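Local coordinates for DNA alpha-glucosyltransferase (PDB 1Y6F), which belongs to the GT-B glycosyltransferases of bacteriophage T4 and holds uridine-5'-diphosphate-glucose in the cleft between its two Rossmann-like domains, at residues C[141-146]-C[177-182]; C[295-300]-C[307-312]. All coordinates share one frame; numbering follows the deposited sequence.

Contact 1 of 2, residues C[141-146]-C[177-182]; sequences FSHSDN and FQPPMD. With UPG (uridine-5'-diphosphate-glucose), chain E.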
loop_
_atom_site.group_PDB
_atom_site.type_symbol
_atom_site.label_atom_id
_atom_site.label_comp_id
_atom_site.label_asym_id
_atom_site.label_seq_id
_atom_site.Cartn_x
_atom_site.Cartn_y
_atom_site.Cartn_z
ATOM N N PHE C 141 -13.698 8.881 -3.367
ATOM C CA PHE C 141 -12.984 8.687 -2.104
ATOM C C PHE C 141 -11.569 9.213 -2.272
ATOM O O PHE C 141 -11.083 9.301 -3.395
ATOM C CB PHE C 141 -12.872 7.198 -1.733
ATOM C CG PHE C 141 -14.179 6.527 -1.406
ATOM C CD1 PHE C 141 -14.873 5.818 -2.372
ATOM C CD2 PHE C 141 -14.692 6.568 -0.116
ATOM C CE1 PHE C 141 -16.054 5.151 -2.061
ATOM C CE2 PHE C 141 -15.870 5.910 0.209
ATOM C CZ PHE C 141 -16.555 5.196 -0.770
ATOM N N SER C 142 -10.914 9.552 -1.160
ATOM C CA SER C 142 -9.512 10.007 -1.166
ATOM C C SER C 142 -8.934 9.666 0.203
ATOM O O SER C 142 -9.685 9.349 1.132
ATOM C CB SER C 142 -9.401 11.514 -1.394
ATOM O OG SER C 142 -9.811 12.231 -0.234
ATOM N N HIS C 143 -7.611 9.716 0.333
ATOM C CA HIS C 143 -6.971 9.409 1.611
ATOM C C HIS C 143 -7.063 10.547 2.631
ATOM O O HIS C 143 -6.871 10.322 3.824
ATOM C CB HIS C 143 -5.484 9.076 1.413
ATOM C CG HIS C 143 -5.240 7.713 0.855
ATOM N ND1 HIS C 143 -5.574 6.561 1.535
ATOM C CD2 HIS C 143 -4.737 7.318 -0.338
ATOM C CE1 HIS C 143 -5.292 5.515 0.781
ATOM N NE2 HIS C 143 -4.784 5.947 -0.360
ATOM N N SER C 144 -7.346 11.763 2.175
ATOM C CA SER C 144 -7.396 12.887 3.106
ATOM C C SER C 144 -8.200 14.094 2.654
ATOM O O SER C 144 -8.057 14.557 1.525
ATOM C CB SER C 144 -5.970 13.349 3.416
ATOM O OG SER C 144 -5.982 14.537 4.186
ATOM N N ASP C 145 -9.026 14.624 3.550
ATOM C CA ASP C 145 -9.824 15.801 3.217
ATOM C C ASP C 145 -8.908 16.994 2.950
ATOM O O ASP C 145 -9.283 17.928 2.234
ATOM C CB ASP C 145 -10.793 16.134 4.352
ATOM C CG ASP C 145 -11.819 15.039 4.585
ATOM O OD1 ASP C 145 -12.463 14.597 3.603
ATOM O OD2 ASP C 145 -11.988 14.627 5.756
ATOM N N ASN C 146 -7.702 16.943 3.512
ATOM C CA ASN C 146 -6.723 18.015 3.343
ATOM C C ASN C 146 -5.571 17.631 2.424
ATOM O O ASN C 146 -4.550 18.317 2.373
ATOM C CB ASN C 146 -6.196 18.476 4.717
ATOM C CG ASN C 146 -7.260 19.213 5.523
ATOM O OD1 ASN C 146 -7.668 20.313 5.158
ATOM N ND2 ASN C 146 -7.733 18.596 6.605
ATOM N N PHE C 177 -11.388 7.318 2.958
ATOM C CA PHE C 177 -11.407 5.869 3.080
ATOM C C PHE C 177 -10.057 5.420 3.575
ATOM O O PHE C 177 -9.125 6.217 3.650
ATOM C CB PHE C 177 -11.707 5.203 1.731
ATOM C CG PHE C 177 -10.530 5.165 0.797
ATOM C CD1 PHE C 177 -9.792 3.995 0.636
ATOM C CD2 PHE C 177 -10.156 6.298 0.082
ATOM C CE1 PHE C 177 -8.692 3.948 -0.230
ATOM C CE2 PHE C 177 -9.056 6.276 -0.793
ATOM C CZ PHE C 177 -8.319 5.093 -0.950
ATOM N N GLN C 178 -9.967 4.143 3.924
ATOM C CA GLN C 178 -8.722 3.549 4.376
ATOM C C GLN C 178 -8.493 2.329 3.502
ATOM O O GLN C 178 -9.426 1.606 3.175
ATOM C CB GLN C 178 -8.831 3.088 5.825
ATOM C CG GLN C 178 -9.012 4.173 6.838
ATOM C CD GLN C 178 -9.142 3.593 8.209
ATOM O OE1 GLN C 178 -8.207 2.974 8.723
ATOM N NE2 GLN C 178 -10.311 3.767 8.815
ATOM N N PRO C 179 -7.252 2.096 3.084
ATOM C CA PRO C 179 -7.000 0.919 2.246
ATOM C C PRO C 179 -6.951 -0.280 3.184
ATOM O O PRO C 179 -5.942 -0.528 3.829
ATOM C CB PRO C 179 -5.656 1.244 1.613
ATOM C CG PRO C 179 -4.975 2.076 2.686
ATOM C CD PRO C 179 -6.077 2.979 3.154
ATOM N N PRO C 180 -8.047 -1.046 3.266
ATOM C CA PRO C 180 -8.136 -2.213 4.141
ATOM C C PRO C 180 -7.492 -3.486 3.628
ATOM O O PRO C 180 -7.169 -3.615 2.456
ATOM C CB PRO C 180 -9.643 -2.399 4.322
ATOM C CG PRO C 180 -10.304 -1.495 3.232
ATOM C CD PRO C 180 -9.182 -1.040 2.339
ATOM N N MET C 181 -7.335 -4.431 4.539
ATOM C CA MET C 181 -6.757 -5.732 4.241
ATOM C C MET C 181 -7.286 -6.722 5.275
ATOM O O MET C 181 -7.539 -6.353 6.417
ATOM C CB MET C 181 -5.239 -5.656 4.327
ATOM C CG MET C 181 -4.550 -6.998 4.433
ATOM S SD MET C 181 -2.770 -6.787 4.397
ATOM C CE MET C 181 -2.338 -7.046 6.135
ATOM N N ASP C 182 -7.478 -7.973 4.870
ATOM C CA ASP C 182 -7.955 -8.994 5.798
ATOM C C ASP C 182 -6.754 -9.447 6.621
ATOM O O ASP C 182 -6.050 -10.399 6.262
ATOM C CB ASP C 182 -8.530 -10.185 5.043
ATOM C CG ASP C 182 -9.148 -11.197 5.972
ATOM O OD1 ASP C 182 -8.790 -11.195 7.173
ATOM O OD2 ASP C 182 -9.989 -11.992 5.501
HETATM N N1 UPG E . 4.721 -5.083 -2.720
HETATM C C2 UPG E . 5.083 -6.291 -3.275
HETATM N N3 UPG E . 6.258 -6.273 -3.980
HETATM C C4 UPG E . 7.091 -5.194 -4.172
HETATM C C5 UPG E . 6.661 -3.987 -3.541
HETATM C C6 UPG E . 5.519 -3.975 -2.850
HETATM O O2 UPG E . 4.416 -7.305 -3.146
HETATM O O4 UPG E . 8.079 -5.318 -4.887
HETATM C C1C UPG E . 3.435 -5.014 -2.020
HETATM C C2C UPG E . 3.491 -4.628 -0.544
HETATM O O2C UPG E . 3.679 -5.781 0.245
HETATM C C3C UPG E . 2.099 -4.028 -0.355
HETATM C C4C UPG E . 1.888 -3.288 -1.669
HETATM O O4C UPG E . 2.672 -4.010 -2.653
HETATM O O3C UPG E . 1.132 -5.065 -0.236
HETATM C C5C UPG E . 2.307 -1.836 -1.663
HETATM O O5C UPG E . 1.308 -1.058 -1.021
HETATM P PA UPG E . 1.667 0.134 -0.034
HETATM O O1A UPG E . 0.391 0.822 0.248
HETATM O O2A UPG E . 2.459 -0.420 1.095
HETATM O O3A UPG E . 2.654 1.097 -0.906
HETATM P PB UPG E . 2.387 1.928 -2.284
HETATM O O1B UPG E . 2.999 3.264 -2.123
HETATM O O2B UPG E . 2.835 1.061 -3.392
HETATM O O3B UPG E . 0.797 2.082 -2.318
HETATM C "C1'" UPG E . 0.033 3.233 -2.816
HETATM C "C2'" UPG E . 0.174 4.518 -1.996
HETATM C "C3'" UPG E . -0.205 4.181 -0.549
HETATM C "C4'" UPG E . -1.654 3.658 -0.498
HETATM C "C5'" UPG E . -1.877 2.512 -1.509
HETATM C "C6'" UPG E . -3.344 2.154 -1.683
HETATM O "O2'" UPG E . 1.495 5.028 -2.079
HETATM O "O3'" UPG E . -0.065 5.326 0.283
HETATM O "O4'" UPG E . -1.931 3.184 0.814
HETATM O "O5'" UPG E . -1.361 2.859 -2.830
HETATM O "O6'" UPG E . -4.203 3.182 -1.197
#
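At the glucose end of the UPG pocket, H143 and P179 both reach O6' of the ligand while F177 packs over one face of the imidazole. H143 follows the end of strand 139-142, and its NE2 gives UPG O6' a weak hydrogen bond of 2.9 Å. F177 brings CZ to 3.5 Å from H143 CE1, over that face but toward the rim; the two planes are 33° apart, an oblique pair. The ring edge takes UPG O6' and P179 CD, the latter 3.6 Å from H143 CE1, and P179 CB packs 3.7 Å from UPG O6'. With ND1 bonded to S307, the imidazole is engaged at both nitrogens, weakly at NE2. Further in, F141 CB lies against F177 CD2 at 3.4 Å, and Y115 stacks on F141 and meets F177 edge-to-face. One backbone bond, F177 N to S142 O at 3.2 Å, carries the pairing of strands 139-142 and 175-176 one residue beyond the end of strand 175-176. Loops gathered at the carboxyl ends of neighbouring parallel strands to line a ligand site are typical of the Rossmann-like domains of GT-B enzymes.

Contact 2 of 2, residues C[295-300]-C[307-312]; sequences QLSKLN and SLEYTH. With UPG (uridine-5'-diphosphate-glucose), chain E.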
loop_
_atom_site.group_PDB
_atom_site.type_symbol
_atom_site.label_atom_id
_atom_site.label_comp_id
_atom_site.label_asym_id
_atom_site.label_seq_id
_atom_site.Cartn_x
_atom_site.Cartn_y
_atom_site.Cartn_z
ATOM N N GLN C 295 9.124 0.229 8.263
ATOM C CA GLN C 295 8.290 0.886 7.263
ATOM C C GLN C 295 8.302 2.338 7.689
ATOM O O GLN C 295 7.450 2.776 8.461
ATOM C CB GLN C 295 6.871 0.307 7.311
ATOM C CG GLN C 295 6.122 0.351 5.981
ATOM C CD GLN C 295 5.472 1.693 5.719
ATOM O OE1 GLN C 295 5.879 2.707 6.268
ATOM N NE2 GLN C 295 4.460 1.704 4.862
ATOM N N LEU C 296 9.284 3.081 7.195
ATOM C CA LEU C 296 9.439 4.475 7.578
ATOM C C LEU C 296 8.796 5.533 6.696
ATOM O O LEU C 296 9.414 6.556 6.407
ATOM C CB LEU C 296 10.926 4.788 7.754
ATOM C CG LEU C 296 11.560 4.373 9.089
ATOM C CD1 LEU C 296 11.142 2.968 9.458
ATOM C CD2 LEU C 296 13.069 4.451 8.978
ATOM N N SER C 297 7.556 5.305 6.279
ATOM C CA SER C 297 6.867 6.289 5.457
ATOM C C SER C 297 6.738 7.544 6.305
ATOM O O SER C 297 6.210 7.498 7.414
ATOM C CB SER C 297 5.474 5.791 5.058
ATOM O OG SER C 297 5.558 4.706 4.148
ATOM N N LYS C 298 7.228 8.662 5.791
ATOM C CA LYS C 298 7.164 9.914 6.532
ATOM C C LYS C 298 6.377 10.973 5.767
ATOM O O LYS C 298 6.810 12.118 5.620
ATOM C CB LYS C 298 8.582 10.408 6.838
ATOM C CG LYS C 298 9.488 10.476 5.619
ATOM C CD LYS C 298 10.934 10.760 6.015
ATOM C CE LYS C 298 11.831 10.904 4.792
ATOM N NZ LYS C 298 13.253 11.199 5.152
ATOM N N LEU C 299 5.216 10.563 5.277
ATOM C CA LEU C 299 4.313 11.435 4.531
ATOM C C LEU C 299 4.030 12.698 5.359
ATOM O O LEU C 299 4.285 12.724 6.560
ATOM C CB LEU C 299 3.016 10.671 4.282
ATOM C CG LEU C 299 2.285 10.726 2.945
ATOM C CD1 LEU C 299 3.252 10.482 1.797
ATOM C CD2 LEU C 299 1.169 9.674 2.968
ATOM N N ASN C 300 3.489 13.740 4.739
ATOM C CA ASN C 300 3.206 14.958 5.493
ATOM C C ASN C 300 1.772 15.130 6.006
ATOM O O ASN C 300 0.810 14.759 5.343
ATOM C CB ASN C 300 3.588 16.183 4.675
ATOM C CG ASN C 300 3.282 17.467 5.408
ATOM O OD1 ASN C 300 2.118 17.846 5.563
ATOM N ND2 ASN C 300 4.325 18.134 5.888
ATOM N N SER C 307 -5.378 6.716 6.980
ATOM C CA SER C 307 -4.738 5.718 6.148
ATOM C C SER C 307 -3.331 5.246 6.417
ATOM O O SER C 307 -2.334 5.959 6.208
ATOM C CB SER C 307 -4.825 6.112 4.672
ATOM O OG SER C 307 -6.115 5.859 4.145
ATOM N N LEU C 308 -3.263 4.006 6.875
ATOM C CA LEU C 308 -1.989 3.358 7.095
ATOM C C LEU C 308 -1.793 2.704 5.705
ATOM O O LEU C 308 -2.739 2.654 4.909
ATOM C CB LEU C 308 -2.153 2.320 8.209
ATOM C CG LEU C 308 -1.056 2.209 9.264
ATOM C CD1 LEU C 308 -0.544 3.587 9.639
ATOM C CD2 LEU C 308 -1.599 1.472 10.480
ATOM N N GLU C 309 -0.587 2.244 5.391
ATOM C CA GLU C 309 -0.314 1.607 4.098
ATOM C C GLU C 309 -0.272 0.086 4.223
ATOM O O GLU C 309 -0.084 -0.440 5.317
ATOM C CB GLU C 309 1.019 2.105 3.545
ATOM C CG GLU C 309 0.930 3.465 2.880
ATOM C CD GLU C 309 2.269 4.182 2.811
ATOM O OE1 GLU C 309 2.590 4.936 3.756
ATOM O OE2 GLU C 309 3.003 3.987 1.822
ATOM N N TYR C 310 -0.444 -0.630 3.115
ATOM C CA TYR C 310 -0.404 -2.089 3.189
ATOM C C TYR C 310 0.885 -2.623 3.800
ATOM O O TYR C 310 0.854 -3.619 4.535
ATOM C CB TYR C 310 -0.630 -2.723 1.811
ATOM C CG TYR C 310 -2.070 -2.629 1.400
ATOM C CD1 TYR C 310 -2.488 -1.731 0.416
ATOM C CD2 TYR C 310 -3.033 -3.380 2.060
ATOM C CE1 TYR C 310 -3.835 -1.578 0.107
ATOM C CE2 TYR C 310 -4.372 -3.243 1.763
ATOM C CZ TYR C 310 -4.773 -2.345 0.791
ATOM O OH TYR C 310 -6.112 -2.231 0.514
ATOM N N THR C 311 2.015 -1.978 3.498
ATOM C CA THR C 311 3.281 -2.417 4.073
ATOM C C THR C 311 3.219 -2.276 5.597
ATOM O O THR C 311 3.828 -3.069 6.310
ATOM C CB THR C 311 4.510 -1.639 3.503
ATOM O OG1 THR C 311 4.149 -0.289 3.210
ATOM C CG2 THR C 311 5.017 -2.305 2.238
ATOM N N HIS C 312 2.471 -1.284 6.094
ATOM C CA HIS C 312 2.314 -1.099 7.541
ATOM C C HIS C 312 1.558 -2.321 8.080
ATOM O O HIS C 312 2.010 -2.986 9.010
ATOM C CB HIS C 312 1.466 0.147 7.879
ATOM C CG HIS C 312 2.155 1.462 7.659
ATOM N ND1 HIS C 312 3.215 1.890 8.430
ATOM C CD2 HIS C 312 1.902 2.463 6.784
ATOM C CE1 HIS C 312 3.584 3.098 8.041
ATOM N NE2 HIS C 312 2.802 3.469 7.043
HETATM N N1 UPG E . 4.721 -5.083 -2.720
HETATM C C2 UPG E . 5.083 -6.291 -3.275
HETATM N N3 UPG E . 6.258 -6.273 -3.980
HETATM C C4 UPG E . 7.091 -5.194 -4.172
HETATM C C5 UPG E . 6.661 -3.987 -3.541
HETATM C C6 UPG E . 5.519 -3.975 -2.850
HETATM O O2 UPG E . 4.416 -7.305 -3.146
HETATM O O4 UPG E . 8.079 -5.318 -4.887
HETATM C C1C UPG E . 3.435 -5.014 -2.020
HETATM C C2C UPG E . 3.491 -4.628 -0.544
HETATM O O2C UPG E . 3.679 -5.781 0.245
HETATM C C3C UPG E . 2.099 -4.028 -0.355
HETATM C C4C UPG E . 1.888 -3.288 -1.669
HETATM O O4C UPG E . 2.672 -4.010 -2.653
HETATM O O3C UPG E . 1.132 -5.065 -0.236
HETATM C C5C UPG E . 2.307 -1.836 -1.663
HETATM O O5C UPG E . 1.308 -1.058 -1.021
HETATM P PA UPG E . 1.667 0.134 -0.034
HETATM O O1A UPG E . 0.391 0.822 0.248
HETATM O O2A UPG E . 2.459 -0.420 1.095
HETATM O O3A UPG E . 2.654 1.097 -0.906
HETATM P PB UPG E . 2.387 1.928 -2.284
HETATM O O1B UPG E . 2.999 3.264 -2.123
HETATM O O2B UPG E . 2.835 1.061 -3.392
HETATM O O3B UPG E . 0.797 2.082 -2.318
HETATM C "C1'" UPG E . 0.033 3.233 -2.816
HETATM C "C2'" UPG E . 0.174 4.518 -1.996
HETATM C "C3'" UPG E . -0.205 4.181 -0.549
HETATM C "C4'" UPG E . -1.654 3.658 -0.498
HETATM C "C5'" UPG E . -1.877 2.512 -1.509
HETATM C "C6'" UPG E . -3.344 2.154 -1.683
HETATM O "O2'" UPG E . 1.495 5.028 -2.079
HETATM O "O3'" UPG E . -0.065 5.326 0.283
HETATM O "O4'" UPG E . -1.931 3.184 0.814
HETATM O "O5'" UPG E . -1.361 2.859 -2.830
HETATM O "O6'" UPG E . -4.203 3.182 -1.197
#
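E309, T311 and H312 meet residues 295-300 through Q295 and S297. E309, at the N-cap position of helix 310-317, stands between protein and ligand: its OE1 lies 3.0 Å from S297 OG, a hydroxyl that also has Q295 OE1 within reach, and its CG packs 3.3 Å from UPG O3'. The other carboxylate oxygen, OE2, is in a salt bridge with K212. Y310 turns its side chain away from the loop and offers its backbone N to UPG O1A, a weak bond. T311 follows with a firmer grip, its N 2.9 Å and its OG1 2.7 Å from UPG O2A. A phosphate of a nucleotide sugar, here the alpha phosphate, held at the amino end of a helix is a recurring feature of GT-B folds, and the helix dipole probably helps to stabilise the charge. T311 OG1 also accepts from Q295 NE2 at 2.6 Å, lying 16° out of the amide plane, so Q295 is a second-shell residue positioning the hydroxyl. H312 closes the segment with its imidazole against that amide: NE2 of Q295 sits over the ring centre, the planes 33° apart, and L308 CD1 covers the opposite face. Q295, bent at chi2 (-83°), turns its OE1 back to accept from S297 N at 3.1 Å.

How the contacts relate
From the N terminus, the chain first reaches strand 139-142, and contact 1 closes the excursion through helix 148-157 by joining that strand's end to the loop after strand 175-176. The chain then enters helix 183-190 and builds the second parallel sheet; contact 2 closes a much shorter loop between strand 290-295 and helix 310-317. The two therefore follow in series, neither nested nor crossed. In space they meet across the cleft: the H143-S307 bond spans 2.8 Å from ND1 to OG, and P180 O lies 2.6 Å from Y310 OH, both probable hydrogen bonds. Contact 1 attends to the glucose, contact 2 holds the alpha phosphate and brings E309 to the sugar, and UPG lies between the two domains.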